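Long-range contacts in protein BA42 (PDB 4OA3), which is of unknown function but binds two calcium ions as a stand-alone TPM domain: residues Ser29-Val34 with Asp135-Pro140; Lys75-Tyr80 with Thr96-Ile101; Asp92-Thr97 with Met123-Tyr128. All coordinates share one frame; numbering follows the deposited sequence.

Contact 1: Ser29-Val34 with Asp135-Pro140; sequences SGEIRV and DIDELP. With CA (calcium ion), chain C; CA (calcium ion), chain B.
E31 OE1 is gripped from two quarters: it lies 2.4 Å from the calcium ion of chain B and accepts a hydrogen bond from L139 N at 3.0 Å. The twin oxygen repeats the pattern, with E31 OE2 at 2.3 Å from the calcium ion of chain C and taking the N-H of E138 at 3.0 Å. Both amides come down on the carboxylate from above its plane, 67° out of it at OE1 and 61° at OE2, while the two ions lie much closer to that plane, on its other side. A sharp bend at chi2 (-88°) turns the E31 carboxylate along the loop 135-140, so that one glutamate bridges two ions. Glutamate has the length for this, while the shorter D135 and D137 come from the loop itself. D135 holds the ion of chain C with both oxygens, helped by I136 O and three waters. D137 OD1 and L139 O bind the other ion, whose shell is completed by water 3, E25 and N141. D137 is the centre of an inverse gamma turn, a tight bend just after the loop ligands of the chain C ion. Water 3 also ties strand to loop, donating to I32 O at 2.8 Å and to P140 O. Apolar packing adds L139 CD1, 3.7 Å from E31 CB. Separately, P140 CG lies over one face of the R33 guanidinium, 3.9 Å from NH1, while R33 NH2 bonds to T142 O. E31, D135 and D137 bring several negative charges together round two ions; the two amide bonds hold the loop as well, but without calcium the carboxylates would probably repel one another and the hold would weaken.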
ATOM      1  N   SER A  29     -13.172   0.866  -3.503  1.00 17.06           N
ATOM      2  CA  SER A  29     -13.062   2.312  -3.643  1.00 16.15           C
ATOM      3  C   SER A  29     -11.802   2.794  -2.882  1.00 16.69           C
ATOM      4  O   SER A  29     -11.430   3.962  -3.007  1.00 16.67           O
ATOM      5  CB  SER A  29     -14.280   3.033  -3.103  1.00 17.47           C
ATOM      6  OG  SER A  29     -14.348   2.923  -1.697  1.00 19.68           O
ATOM      7  N   GLY A  30     -11.138   1.914  -2.131  1.00 16.91           N
ATOM      8  CA  GLY A  30      -9.885   2.257  -1.482  1.00 14.86           C
ATOM      9  C   GLY A  30      -8.789   2.552  -2.497  1.00 15.51           C
ATOM     10  O   GLY A  30      -8.849   2.126  -3.659  1.00 15.32           O
ATOM     11  N   GLU A  31      -7.829   3.361  -2.069  1.00 14.46           N
ATOM     12  CA  GLU A  31      -6.731   3.787  -2.929  1.00 14.01           C
ATOM     13  C   GLU A  31      -5.426   3.349  -2.339  1.00 14.74           C
ATOM     14  O   GLU A  31      -5.234   3.503  -1.130  1.00 16.49           O
ATOM     15  CB  GLU A  31      -6.765   5.279  -3.085  1.00 13.68           C
ATOM     16  CG  GLU A  31      -7.992   5.789  -3.843  1.00 13.58           C
ATOM     17  CD  GLU A  31      -7.844   5.851  -5.348  1.00 17.75           C
ATOM     18  OE1 GLU A  31      -6.691   6.017  -5.822  1.00 16.27           O
ATOM     19  OE2 GLU A  31      -8.869   5.720  -6.071  1.00 16.26           O
ATOM     20  N   ILE A  32      -4.549   2.775  -3.141  1.00 11.54           N
ATOM     21  CA  ILE A  32      -3.298   2.193  -2.657  1.00 12.46           C
ATOM     22  C   ILE A  32      -2.087   2.830  -3.288  1.00 13.27           C
ATOM     23  O   ILE A  32      -2.051   3.010  -4.488  1.00 12.76           O
ATOM     24  CB  ILE A  32      -3.274   0.657  -2.936  1.00 14.21           C
ATOM     25  CG1 ILE A  32      -4.430  -0.041  -2.235  1.00 14.46           C
ATOM     26  CG2 ILE A  32      -1.914   0.053  -2.530  1.00 15.21           C
ATOM     27  CD1 ILE A  32      -4.771  -1.363  -2.813  1.00 17.90           C
ATOM     28  N   ARG A  33      -1.058   3.169  -2.473  1.00 13.37           N
ATOM     29  CA  ARG A  33       0.248   3.562  -2.992  1.00 13.59           C
ATOM     30  C   ARG A  33       1.347   2.859  -2.246  1.00 13.56           C
ATOM     31  O   ARG A  33       1.170   2.434  -1.090  1.00 14.27           O
ATOM     32  CB  ARG A  33       0.524   5.069  -2.909  1.00 13.16           C
ATOM     33  CG  ARG A  33      -0.458   5.873  -3.742  1.00 11.88           C
ATOM     34  CD  ARG A  33      -0.036   7.311  -3.949  1.00 14.05           C
ATOM     35  NE  ARG A  33       1.168   7.359  -4.777  1.00 13.59           N
ATOM     36  CZ  ARG A  33       1.900   8.442  -4.961  1.00 15.12           C
ATOM     37  NH1 ARG A  33       1.569   9.580  -4.372  1.00 16.88           N
ATOM     38  NH2 ARG A  33       2.978   8.392  -5.722  1.00 16.56           N
ATOM     39  N   VAL A  34       2.475   2.710  -2.913  1.00 13.45           N
ATOM     40  CA  VAL A  34       3.713   2.190  -2.366  1.00 11.73           C
ATOM     41  C   VAL A  34       4.709   3.330  -2.302  1.00 13.07           C
ATOM     42  O   VAL A  34       4.813   4.118  -3.253  1.00 13.15           O
ATOM     43  CB  VAL A  34       4.268   1.054  -3.237  1.00 13.85           C
ATOM     44  CG1 VAL A  34       5.655   0.593  -2.796  1.00 14.59           C
ATOM     45  CG2 VAL A  34       3.315  -0.131  -3.254  1.00 14.35           C
ATOM     46  N   ASP A 135     -16.426   5.186  -9.835  1.00 23.62           N
ATOM     47  CA  ASP A 135     -15.187   5.293  -9.080  1.00 20.94           C
ATOM     48  C   ASP A 135     -14.278   6.313  -9.722  1.00 23.37           C
ATOM     49  O   ASP A 135     -14.148   6.337 -10.945  1.00 23.34           O
ATOM     50  CB  ASP A 135     -14.428   3.955  -9.070  1.00 20.94           C
ATOM     51  CG  ASP A 135     -13.109   4.049  -8.315  1.00 19.24           C
ATOM     52  OD1 ASP A 135     -13.134   3.945  -7.079  1.00 18.20           O
ATOM     53  OD2 ASP A 135     -12.068   4.210  -8.977  1.00 19.96           O
ATOM     54  N   ILE A 136     -13.613   7.104  -8.893  1.00 20.56           N
ATOM     55  CA  ILE A 136     -12.618   8.088  -9.309  1.00 18.70           C
ATOM     56  C   ILE A 136     -11.249   7.491  -8.911  1.00 18.29           C
ATOM     57  O   ILE A 136     -11.141   6.924  -7.820  1.00 17.82           O
ATOM     58  CB  ILE A 136     -12.878   9.409  -8.563  1.00 21.31           C
ATOM     59  CG1 ILE A 136     -14.252  10.013  -8.973  1.00 23.79           C
ATOM     60  CG2 ILE A 136     -11.713  10.413  -8.793  1.00 22.11           C
ATOM     61  CD1 ILE A 136     -14.621  11.210  -8.229  1.00 28.85           C
ATOM     62  N   ASP A 137     -10.215   7.645  -9.757  1.00 18.26           N
ATOM     63  CA  ASP A 137      -8.854   7.221  -9.387  1.00 17.13           C
ATOM     64  C   ASP A 137      -8.287   8.444  -8.639  1.00 19.17           C
ATOM     65  O   ASP A 137      -7.811   9.409  -9.238  1.00 18.98           O
ATOM     66  CB  ASP A 137      -8.048   6.846 -10.629  1.00 17.26           C
ATOM     67  CG  ASP A 137      -6.758   6.119 -10.320  1.00 21.92           C
ATOM     68  OD1 ASP A 137      -6.306   6.166  -9.147  1.00 16.89           O
ATOM     69  OD2 ASP A 137      -6.193   5.506 -11.248  1.00 21.95           O
ATOM     70  N   GLU A 138      -8.528   8.473  -7.330  1.00 15.89           N
ATOM     71  CA  GLU A 138      -8.259   9.633  -6.481  1.00 15.53           C
ATOM     72  C   GLU A 138      -6.806   9.927  -6.210  1.00 15.96           C
ATOM     73  O   GLU A 138      -6.438  11.096  -6.097  1.00 17.49           O
ATOM     74  CB  GLU A 138      -9.032   9.481  -5.166  1.00 16.19           C
ATOM     75  CG  GLU A 138     -10.545   9.481  -5.341  1.00 18.07           C
ATOM     76  CD  GLU A 138     -11.310   9.186  -4.071  1.00 21.27           C
ATOM     77  OE1 GLU A 138     -11.201   8.045  -3.574  1.00 19.07           O
ATOM     78  OE2 GLU A 138     -12.069  10.068  -3.607  1.00 21.36           O
ATOM     79  N   LEU A 139      -5.983   8.891  -6.100  1.00 13.69           N
ATOM     80  CA  LEU A 139      -4.564   9.034  -5.834  1.00 13.87           C
ATOM     81  C   LEU A 139      -3.782   8.406  -6.962  1.00 14.63           C
ATOM     82  O   LEU A 139      -4.171   7.360  -7.464  1.00 15.42           O
ATOM     83  CB  LEU A 139      -4.162   8.334  -4.534  1.00 14.55           C
ATOM     84  CG  LEU A 139      -4.927   8.761  -3.272  1.00 17.19           C
ATOM     85  CD1 LEU A 139      -4.446   7.967  -2.053  1.00 16.09           C
ATOM     86  CD2 LEU A 139      -4.818  10.249  -3.001  1.00 16.86           C
ATOM     87  N   PRO A 140      -2.633   8.987  -7.365  1.00 13.70           N
ATOM     88  CA  PRO A 140      -1.816   8.343  -8.386  1.00 15.06           C
ATOM     89  C   PRO A 140      -1.312   6.962  -7.977  1.00 15.14           C
ATOM     90  O   PRO A 140      -1.183   6.665  -6.774  1.00 14.49           O
ATOM     91  CB  PRO A 140      -0.657   9.322  -8.611  1.00 17.55           C
ATOM     92  CG  PRO A 140      -0.650  10.179  -7.500  1.00 21.81           C
ATOM     93  CD  PRO A 140      -2.001  10.204  -6.845  1.00 16.61           C
TER
HETATM   94 CA    CA C 202     -10.785   4.732  -6.963  1.00 16.44          CA
HETATM   95 CA    CA B 201      -5.088   5.159  -7.342  1.00 13.86          CA
HETATM   96  O   HOH W   1     -11.776   5.680  -4.938  1.00 16.20           O
HETATM   97  O   HOH W   2     -10.325   2.660  -5.888  1.00 15.61           O
HETATM   98  O   HOH W   3      -3.304   5.128  -5.738  1.00 13.55           O
HETATM   99  O   HOH W   4      -9.135   4.041  -8.683  1.00 16.32           O

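Contact 2: Lys75-Tyr80 with Thr96-Ile101; sequences KTFVIY and TTRNAI
Strand 76-81, outermost in the sheet of this chain, packs against helix 95-105, with F77 and I79 meeting T97, R98 and I101; the axes of 76-80 and 96-101 run 9.7 Å apart at 155°, roughly antiparallel. The F77 ring is sandwiched. Over one face lies the guanidinium of R98 as a cation-pi stack, centres 4.1 Å apart and planes only 3° from parallel; over the opposite face I101 CG2 makes a CH-pi contact, 3.8 Å from the ring centroid. R98 gets there by an extended start and a turn at chi3 (-71°), which lays its flat end over the F77 ring. There NH2 donates a nearly straight bond to F77 O at 2.9 Å, the acceptor close to the guanidinium plane and NH2 itself above the carbonyl plane. Water 5 joins NH1 to F77 N, and water 6 joins NH2 to I79 N, so the many N-H groups of arginine suit it to an outer strand whose backbone needs partners. In one of two modelled conformers, so with some doubt, I79 CD1 lies 3.6 Å from T97 CG2, the methyl of the threonine serving as the apolar surface. The alternation of the strand sends V78 and Y80 to the other side, against helix 44-54, while their backbone bonds join it to strand 65-71. T97 continues onto K120 and A121 of helix 110-128, and the ring of F105 meets that of F77.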
ATOM      1  N   LYS A  75      14.348  -4.202   4.784  1.00 41.75           N
ATOM      2  CA  LYS A  75      13.258  -5.055   4.250  1.00 41.05           C
ATOM      3  C   LYS A  75      12.076  -5.107   5.249  1.00 39.91           C
ATOM      4  O   LYS A  75      11.365  -6.119   5.348  1.00 41.31           O
ATOM      5  CB  LYS A  75      13.742  -6.461   3.833  1.00 42.40           C
ATOM      6  N   THR A  76      11.884  -3.974   5.992  1.00 29.54           N
ATOM      7  CA  THR A  76      10.822  -3.748   6.952  1.00 26.32           C
ATOM      8  C   THR A  76       9.821  -2.873   6.238  1.00 23.88           C
ATOM      9  O   THR A  76      10.183  -2.160   5.286  1.00 23.08           O
ATOM     10  CB  THR A  76      11.331  -3.096   8.242  1.00 36.18           C
ATOM     11  OG1 THR A  76      11.950  -1.838   7.968  1.00 35.60           O
ATOM     12  CG2 THR A  76      12.293  -4.000   9.003  1.00 33.88           C
ATOM     13  N   PHE A  77       8.578  -2.905   6.723  1.00 18.74           N
ATOM     14  CA  PHE A  77       7.498  -2.159   6.105  1.00 16.10           C
ATOM     15  C   PHE A  77       6.405  -1.883   7.070  1.00 18.26           C
ATOM     16  O   PHE A  77       6.298  -2.515   8.135  1.00 18.46           O
ATOM     17  CB  PHE A  77       6.973  -2.918   4.867  1.00 16.39           C
ATOM     18  CG  PHE A  77       6.374  -4.262   5.163  1.00 17.40           C
ATOM     19  CD1 PHE A  77       7.162  -5.406   5.151  1.00 21.02           C
ATOM     20  CD2 PHE A  77       5.019  -4.396   5.399  1.00 17.78           C
ATOM     21  CE1 PHE A  77       6.604  -6.650   5.412  1.00 21.35           C
ATOM     22  CE2 PHE A  77       4.467  -5.644   5.681  1.00 19.36           C
ATOM     23  CZ  PHE A  77       5.262  -6.759   5.653  1.00 19.54           C
ATOM     24  N   VAL A  78       5.551  -0.948   6.701  1.00 15.07           N
ATOM     25  CA  VAL A  78       4.396  -0.538   7.438  1.00 16.29           C
ATOM     26  C   VAL A  78       3.242  -0.403   6.477  1.00 18.18           C
ATOM     27  O   VAL A  78       3.429   0.132   5.391  1.00 17.25           O
ATOM     28  CB  VAL A  78       4.645   0.858   8.132  1.00 22.46           C
ATOM     29  CG1 VAL A  78       3.355   1.482   8.708  1.00 22.39           C
ATOM     30  CG2 VAL A  78       5.675   0.718   9.219  1.00 24.09           C
ATOM     31  N   ILE A  79       2.068  -0.844   6.893  0.50 14.98           N
ATOM     32  CA  ILE A  79       0.843  -0.624   6.168  0.50 13.54           C
ATOM     33  C   ILE A  79       0.132   0.421   6.990  0.50 18.18           C
ATOM     34  O   ILE A  79      -0.157   0.198   8.184  0.50 16.58           O
ATOM     35  CB  ILE A  79       0.023  -1.904   6.032  0.50 14.75           C
ATOM     36  CG1 ILE A  79       0.794  -2.966   5.226  0.50 15.44           C
ATOM     37  CG2 ILE A  79      -1.311  -1.587   5.372  0.50 14.09           C
ATOM     38  CD1 ILE A  79       0.331  -4.408   5.563  0.50 11.72           C
ATOM     39  N   TYR A  80      -0.061   1.599   6.396  1.00 15.02           N
ATOM     40  CA  TYR A  80      -0.696   2.722   7.066  1.00 14.74           C
ATOM     41  C   TYR A  80      -1.947   3.104   6.320  1.00 17.52           C
ATOM     42  O   TYR A  80      -1.873   3.588   5.193  1.00 16.47           O
ATOM     43  CB  TYR A  80       0.295   3.900   7.121  1.00 16.74           C
ATOM     44  CG  TYR A  80      -0.230   5.113   7.848  1.00 19.61           C
ATOM     45  CD1 TYR A  80      -1.050   6.033   7.209  1.00 20.39           C
ATOM     46  CD2 TYR A  80       0.039   5.307   9.200  1.00 22.67           C
ATOM     47  CE1 TYR A  80      -1.689   7.041   7.919  1.00 22.16           C
ATOM     48  CE2 TYR A  80      -0.520   6.369   9.900  1.00 25.53           C
ATOM     49  CZ  TYR A  80      -1.384   7.240   9.254  1.00 30.63           C
ATOM     50  OH  TYR A  80      -1.979   8.281   9.933  1.00 34.09           O
ATOM     51  N   THR A  96      -3.515 -10.438   6.854  1.00 20.06           N
ATOM     52  CA  THR A  96      -3.314 -11.200   5.627  1.00 20.51           C
ATOM     53  C   THR A  96      -2.441 -10.445   4.626  1.00 20.60           C
ATOM     54  O   THR A  96      -1.650 -11.070   3.919  1.00 19.70           O
ATOM     55  CB  THR A  96      -4.638 -11.656   5.016  1.00 24.88           C
ATOM     56  OG1 THR A  96      -5.498 -10.578   4.665  1.00 28.68           O
ATOM     57  CG2 THR A  96      -5.390 -12.622   5.915  1.00 25.34           C
ATOM     58  N   THR A  97      -2.537  -9.095   4.589  1.00 18.00           N
ATOM     59  CA  THR A  97      -1.709  -8.283   3.689  1.00 17.16           C
ATOM     60  C   THR A  97      -0.252  -8.350   4.128  1.00 15.98           C
ATOM     61  O   THR A  97       0.631  -8.612   3.330  1.00 16.59           O
ATOM     62  CB  THR A  97      -2.251  -6.859   3.665  1.00 18.40           C
ATOM     63  OG1 THR A  97      -3.608  -6.853   3.157  1.00 19.34           O
ATOM     64  CG2 THR A  97      -1.408  -5.918   2.794  1.00 15.54           C
ATOM     65  N   ARG A  98      -0.018  -8.139   5.437  1.00 15.74           N
ATOM     66  CA  ARG A  98       1.331  -8.215   5.972  1.00 16.51           C
ATOM     67  C   ARG A  98       1.946  -9.580   5.751  1.00 17.80           C
ATOM     68  O   ARG A  98       3.091  -9.690   5.375  1.00 18.69           O
ATOM     69  CB  ARG A  98       1.342  -7.860   7.465  1.00 18.10           C
ATOM     70  CG  ARG A  98       2.669  -8.178   8.151  1.00 20.94           C
ATOM     71  CD  ARG A  98       2.761  -7.502   9.513  1.00 24.15           C
ATOM     72  NE  ARG A  98       2.919  -6.046   9.392  1.00 27.46           N
ATOM     73  CZ  ARG A  98       4.067  -5.396   9.165  1.00 34.97           C
ATOM     74  NH1 ARG A  98       5.210  -6.064   9.031  1.00 25.11           N
ATOM     75  NH2 ARG A  98       4.078  -4.075   9.062  1.00 22.95           N
ATOM     76  N   ASN A  99       1.170 -10.634   5.997  1.00 17.99           N
ATOM     77  CA  ASN A  99       1.684 -11.991   5.837  1.00 18.78           C
ATOM     78  C   ASN A  99       2.027 -12.271   4.399  1.00 18.30           C
ATOM     79  O   ASN A  99       3.044 -12.907   4.130  1.00 18.15           O
ATOM     80  CB  ASN A  99       0.670 -13.007   6.346  1.00 21.96           C
ATOM     81  CG  ASN A  99       0.501 -12.950   7.854  1.00 41.60           C
ATOM     82  OD1 ASN A  99       1.348 -12.418   8.591  1.00 36.31           O
ATOM     83  ND2 ASN A  99      -0.631 -13.424   8.344  1.00 41.24           N
ATOM     84  N   ALA A 100       1.209 -11.766   3.453  1.00 17.92           N
ATOM     85  CA  ALA A 100       1.449 -11.967   2.030  1.00 16.85           C
ATOM     86  C   ALA A 100       2.725 -11.270   1.578  1.00 19.29           C
ATOM     87  O   ALA A 100       3.488 -11.828   0.801  1.00 19.00           O
ATOM     88  CB  ALA A 100       0.264 -11.492   1.210  1.00 17.35           C
ATOM     89  N   ILE A 101       3.011 -10.071   2.119  1.00 16.14           N
ATOM     90  CA  ILE A 101       4.253  -9.368   1.783  1.00 16.02           C
ATOM     91  C   ILE A 101       5.470 -10.068   2.399  1.00 17.44           C
ATOM     92  O   ILE A 101       6.444 -10.345   1.713  1.00 18.30           O
ATOM     93  CB  ILE A 101       4.196  -7.893   2.255  1.00 18.26           C
ATOM     94  CG1 ILE A 101       3.022  -7.143   1.584  1.00 17.44           C
ATOM     95  CG2 ILE A 101       5.548  -7.186   2.013  1.00 19.68           C
ATOM     96  CD1 ILE A 101       2.730  -5.769   2.182  1.00 18.31           C
TER
HETATM   97  O   HOH W   5       8.182  -5.188   8.657  1.00 25.71           O
HETATM   98  O   HOH W   6       2.064  -2.348   9.515  1.00 27.41           O

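Contact 3: Asp92-Thr97 with Met123-Tyr128; sequences DFWDTT and MALAKY
The ring of F93 packs on A124, L125 and Y128, turning its edge to the backbone oxygen of A124. F93 CE1 comes within 3.3 Å of A124 O, which lies near the ring plane. That oxygen already accepts the N-H of K127, and the slightly positive rim of the aromatic ring is a fitting second neighbour for it. F93 CZ rests 3.6 Å from A124 CB, an approach that the small alanine readily allows. Against Y128 the ring is steeply inclined, planes at 75° and centroids 5.5 Å apart, an oblique pairing in which the two side chains run alongside in opposing senses and F93 CE1 touches Y128 CE2 at 3.6 Å. L125 instead lies nearly perpendicular to F93, bringing CD2 to 4.1 Å from F93 CZ. The same methyl also touches W94 CH2 at 4.1 Å, so one leucine methyl serves both rings. W94 in turn has F93 CD2 above the centre of one face, while T97 OG1 sits at its edge. F93 and W94 occupy the two central positions of the type I turn D92-D95, which sets them side by side; CG of F93, opposite the backbone N (chi1 -174°), extends the ring to the helix. With an alanine here in place of F93, A124 CB and Y128 would probably be left without their aromatic partner across the contact, and one face of the W94 indole without its cover. The turn leads into helix 95-105 and meets the last part of helix 110-128; W94 continues onto I79 and V66 of the sheet, L125 also reaches V66, and Y128 leans on V88 and V89.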
ATOM      1  N   ASP A  92      -7.304  -7.186  13.436  1.00 31.64           N
ATOM      2  CA  ASP A  92      -6.564  -8.108  12.575  1.00 29.68           C
ATOM      3  C   ASP A  92      -6.671  -7.743  11.068  1.00 28.62           C
ATOM      4  O   ASP A  92      -6.223  -8.522  10.241  1.00 26.06           O
ATOM      5  CB  ASP A  92      -7.088  -9.553  12.798  1.00 32.25           C
ATOM      6  CG  ASP A  92      -8.493  -9.854  12.282  1.00 47.76           C
ATOM      7  OD1 ASP A  92      -9.242  -8.895  11.983  1.00 49.94           O
ATOM      8  OD2 ASP A  92      -8.843 -11.054  12.178  1.00 53.58           O
ATOM      9  N   PHE A  93      -7.264  -6.594  10.722  1.00 23.62           N
ATOM     10  CA  PHE A  93      -7.541  -6.213   9.337  1.00 20.99           C
ATOM     11  C   PHE A  93      -6.404  -6.376   8.358  1.00 22.37           C
ATOM     12  O   PHE A  93      -6.608  -6.936   7.274  1.00 20.93           O
ATOM     13  CB  PHE A  93      -8.060  -4.785   9.306  1.00 21.16           C
ATOM     14  CG  PHE A  93      -8.506  -4.354   7.926  1.00 19.81           C
ATOM     15  CD1 PHE A  93      -9.607  -4.940   7.318  1.00 22.00           C
ATOM     16  CD2 PHE A  93      -7.770  -3.418   7.201  1.00 20.89           C
ATOM     17  CE1 PHE A  93      -9.977  -4.588   6.016  1.00 21.97           C
ATOM     18  CE2 PHE A  93      -8.168  -3.041   5.924  1.00 21.93           C
ATOM     19  CZ  PHE A  93      -9.250  -3.646   5.326  1.00 20.58           C
ATOM     20  N   TRP A  94      -5.210  -5.900   8.724  1.00 18.81           N
ATOM     21  CA  TRP A  94      -4.068  -5.960   7.815  1.00 18.19           C
ATOM     22  C   TRP A  94      -3.225  -7.213   7.907  1.00 19.87           C
ATOM     23  O   TRP A  94      -2.239  -7.314   7.191  1.00 18.48           O
ATOM     24  CB  TRP A  94      -3.162  -4.730   8.005  1.00 16.88           C
ATOM     25  CG  TRP A  94      -3.774  -3.427   7.601  1.00 17.86           C
ATOM     26  CD1 TRP A  94      -3.980  -2.336   8.388  1.00 20.13           C
ATOM     27  CD2 TRP A  94      -4.277  -3.086   6.302  1.00 17.95           C
ATOM     28  NE1 TRP A  94      -4.505  -1.305   7.640  1.00 18.84           N
ATOM     29  CE2 TRP A  94      -4.682  -1.739   6.352  1.00 19.09           C
ATOM     30  CE3 TRP A  94      -4.384  -3.781   5.089  1.00 18.42           C
ATOM     31  CZ2 TRP A  94      -5.207  -1.082   5.243  1.00 18.16           C
ATOM     32  CZ3 TRP A  94      -4.847  -3.107   3.977  1.00 18.22           C
ATOM     33  CH2 TRP A  94      -5.288  -1.794   4.068  1.00 18.67           C
ATOM     34  N   ASP A  95      -3.617  -8.216   8.739  1.00 20.60           N
ATOM     35  CA  ASP A  95      -2.762  -9.365   8.915  1.00 20.40           C
ATOM     36  C   ASP A  95      -2.494 -10.171   7.657  1.00 20.07           C
ATOM     37  O   ASP A  95      -1.354 -10.536   7.430  1.00 21.30           O
ATOM     38  CB  ASP A  95      -3.297 -10.302  10.022  1.00 23.70           C
ATOM     39  CG  ASP A  95      -3.281  -9.735  11.432  1.00 32.84           C
ATOM     40  OD1 ASP A  95      -2.818  -8.583  11.613  1.00 31.33           O
ATOM     41  OD2 ASP A  95      -3.747 -10.441  12.359  1.00 39.92           O
ATOM     42  N   THR A  96      -3.515 -10.438   6.854  1.00 20.06           N
ATOM     43  CA  THR A  96      -3.314 -11.200   5.627  1.00 20.51           C
ATOM     44  C   THR A  96      -2.441 -10.445   4.626  1.00 20.60           C
ATOM     45  O   THR A  96      -1.650 -11.070   3.919  1.00 19.70           O
ATOM     46  CB  THR A  96      -4.638 -11.656   5.016  1.00 24.88           C
ATOM     47  OG1 THR A  96      -5.498 -10.578   4.665  1.00 28.68           O
ATOM     48  CG2 THR A  96      -5.390 -12.622   5.915  1.00 25.34           C
ATOM     49  N   THR A  97      -2.537  -9.095   4.589  1.00 18.00           N
ATOM     50  CA  THR A  97      -1.709  -8.283   3.689  1.00 17.16           C
ATOM     51  C   THR A  97      -0.252  -8.350   4.128  1.00 15.98           C
ATOM     52  O   THR A  97       0.631  -8.612   3.330  1.00 16.59           O
ATOM     53  CB  THR A  97      -2.251  -6.859   3.665  1.00 18.40           C
ATOM     54  OG1 THR A  97      -3.608  -6.853   3.157  1.00 19.34           O
ATOM     55  CG2 THR A  97      -1.408  -5.918   2.794  1.00 15.54           C
ATOM     56  N   MET A 123      -8.616  -6.733  -1.753  1.00 17.00           N
ATOM     57  CA  MET A 123      -9.651  -7.695  -1.313  1.00 19.97           C
ATOM     58  C   MET A 123     -10.086  -7.388   0.130  1.00 21.43           C
ATOM     59  O   MET A 123     -11.272  -7.470   0.444  1.00 19.53           O
ATOM     60  CB  MET A 123      -9.123  -9.140  -1.360  1.00 23.71           C
ATOM     61  CG  MET A 123      -8.596  -9.617  -2.688  1.00 30.53           C
ATOM     62  SD  MET A 123      -9.798 -10.524  -3.645  1.00 38.67           S
ATOM     63  CE  MET A 123     -10.720  -9.118  -4.291  1.00 35.20           C
ATOM     64  N   ALA A 124      -9.147  -7.000   1.002  1.00 16.42           N
ATOM     65  CA  ALA A 124      -9.510  -6.616   2.378  1.00 16.15           C
ATOM     66  C   ALA A 124     -10.327  -5.348   2.396  1.00 19.30           C
ATOM     67  O   ALA A 124     -11.361  -5.257   3.054  1.00 18.71           O
ATOM     68  CB  ALA A 124      -8.252  -6.407   3.202  1.00 18.02           C
ATOM     69  N   LEU A 125      -9.881  -4.335   1.656  1.00 15.44           N
ATOM     70  CA  LEU A 125     -10.606  -3.073   1.577  1.00 16.79           C
ATOM     71  C   LEU A 125     -11.973  -3.239   0.962  1.00 18.19           C
ATOM     72  O   LEU A 125     -12.906  -2.537   1.368  1.00 18.14           O
ATOM     73  CB  LEU A 125      -9.800  -2.048   0.779  1.00 16.57           C
ATOM     74  CG  LEU A 125      -8.553  -1.547   1.509  1.00 18.76           C
ATOM     75  CD1 LEU A 125      -7.618  -0.857   0.506  1.00 18.72           C
ATOM     76  CD2 LEU A 125      -8.918  -0.609   2.653  1.00 20.48           C
ATOM     77  N   ALA A 126     -12.105  -4.174   0.007  1.00 16.90           N
ATOM     78  CA  ALA A 126     -13.394  -4.417  -0.665  1.00 16.94           C
ATOM     79  C   ALA A 126     -14.496  -4.799   0.318  1.00 20.56           C
ATOM     80  O   ALA A 126     -15.656  -4.475   0.072  1.00 21.00           O
ATOM     81  CB  ALA A 126     -13.242  -5.513  -1.704  1.00 17.35           C
ATOM     82  N   LYS A 127     -14.122  -5.415   1.432  1.00 18.68           N
ATOM     83  CA  LYS A 127     -15.081  -5.836   2.444  1.00 18.06           C
ATOM     84  C   LYS A 127     -15.830  -4.664   3.012  1.00 24.65           C
ATOM     85  O   LYS A 127     -17.035  -4.740   3.234  1.00 25.72           O
ATOM     86  CB  LYS A 127     -14.379  -6.629   3.547  1.00 19.44           C
ATOM     87  CG  LYS A 127     -15.294  -7.052   4.669  1.00 25.79           C
ATOM     88  CD  LYS A 127     -14.697  -8.172   5.456  1.00 25.69           C
ATOM     89  CE  LYS A 127     -15.508  -8.368   6.725  1.00 30.42           C
ATOM     90  NZ  LYS A 127     -15.134  -9.641   7.399  1.00 31.28           N
ATOM     91  N   TYR A 128     -15.114  -3.557   3.259  1.00 21.13           N
ATOM     92  CA  TYR A 128     -15.676  -2.349   3.842  1.00 19.84           C
ATOM     93  C   TYR A 128     -15.931  -1.202   2.873  1.00 22.47           C
ATOM     94  O   TYR A 128     -16.687  -0.287   3.197  1.00 23.59           O
ATOM     95  CB  TYR A 128     -14.706  -1.851   4.924  1.00 20.49           C
ATOM     96  CG  TYR A 128     -14.547  -2.846   6.053  1.00 20.57           C
ATOM     97  CD1 TYR A 128     -15.385  -2.809   7.157  1.00 22.56           C
ATOM     98  CD2 TYR A 128     -13.534  -3.793   6.036  1.00 21.87           C
ATOM     99  CE1 TYR A 128     -15.281  -3.753   8.173  1.00 24.38           C
ATOM    100  CE2 TYR A 128     -13.416  -4.748   7.048  1.00 23.98           C
ATOM    101  CZ  TYR A 128     -14.263  -4.688   8.142  1.00 28.66           C
ATOM    102  OH  TYR A 128     -14.180  -5.608   9.163  1.00 32.42           O
TER

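In the fold
Contacts 1 and 2 reach the same sheet from opposite sides of the chain's centre, their own centres about 18 Å apart and without touching. Contact 3 joins them. It shares T96 and T97 with contact 2, about 12 Å away between centres, and W94 CD2 packs 3.5 Å from I79 CG2. Toward contact 1, about 16 Å away between centres, L125 CD1 meets I32 CG1 at 4.3 Å. Contact 3 comes nearest the calcium site through L125, whose side chain is about 7 Å from that of E31 and about 10 Å from a bound ion. Contact 2 lies away from the metals, and along the chain contacts 2 and 3 both fall between the two segments of contact 1.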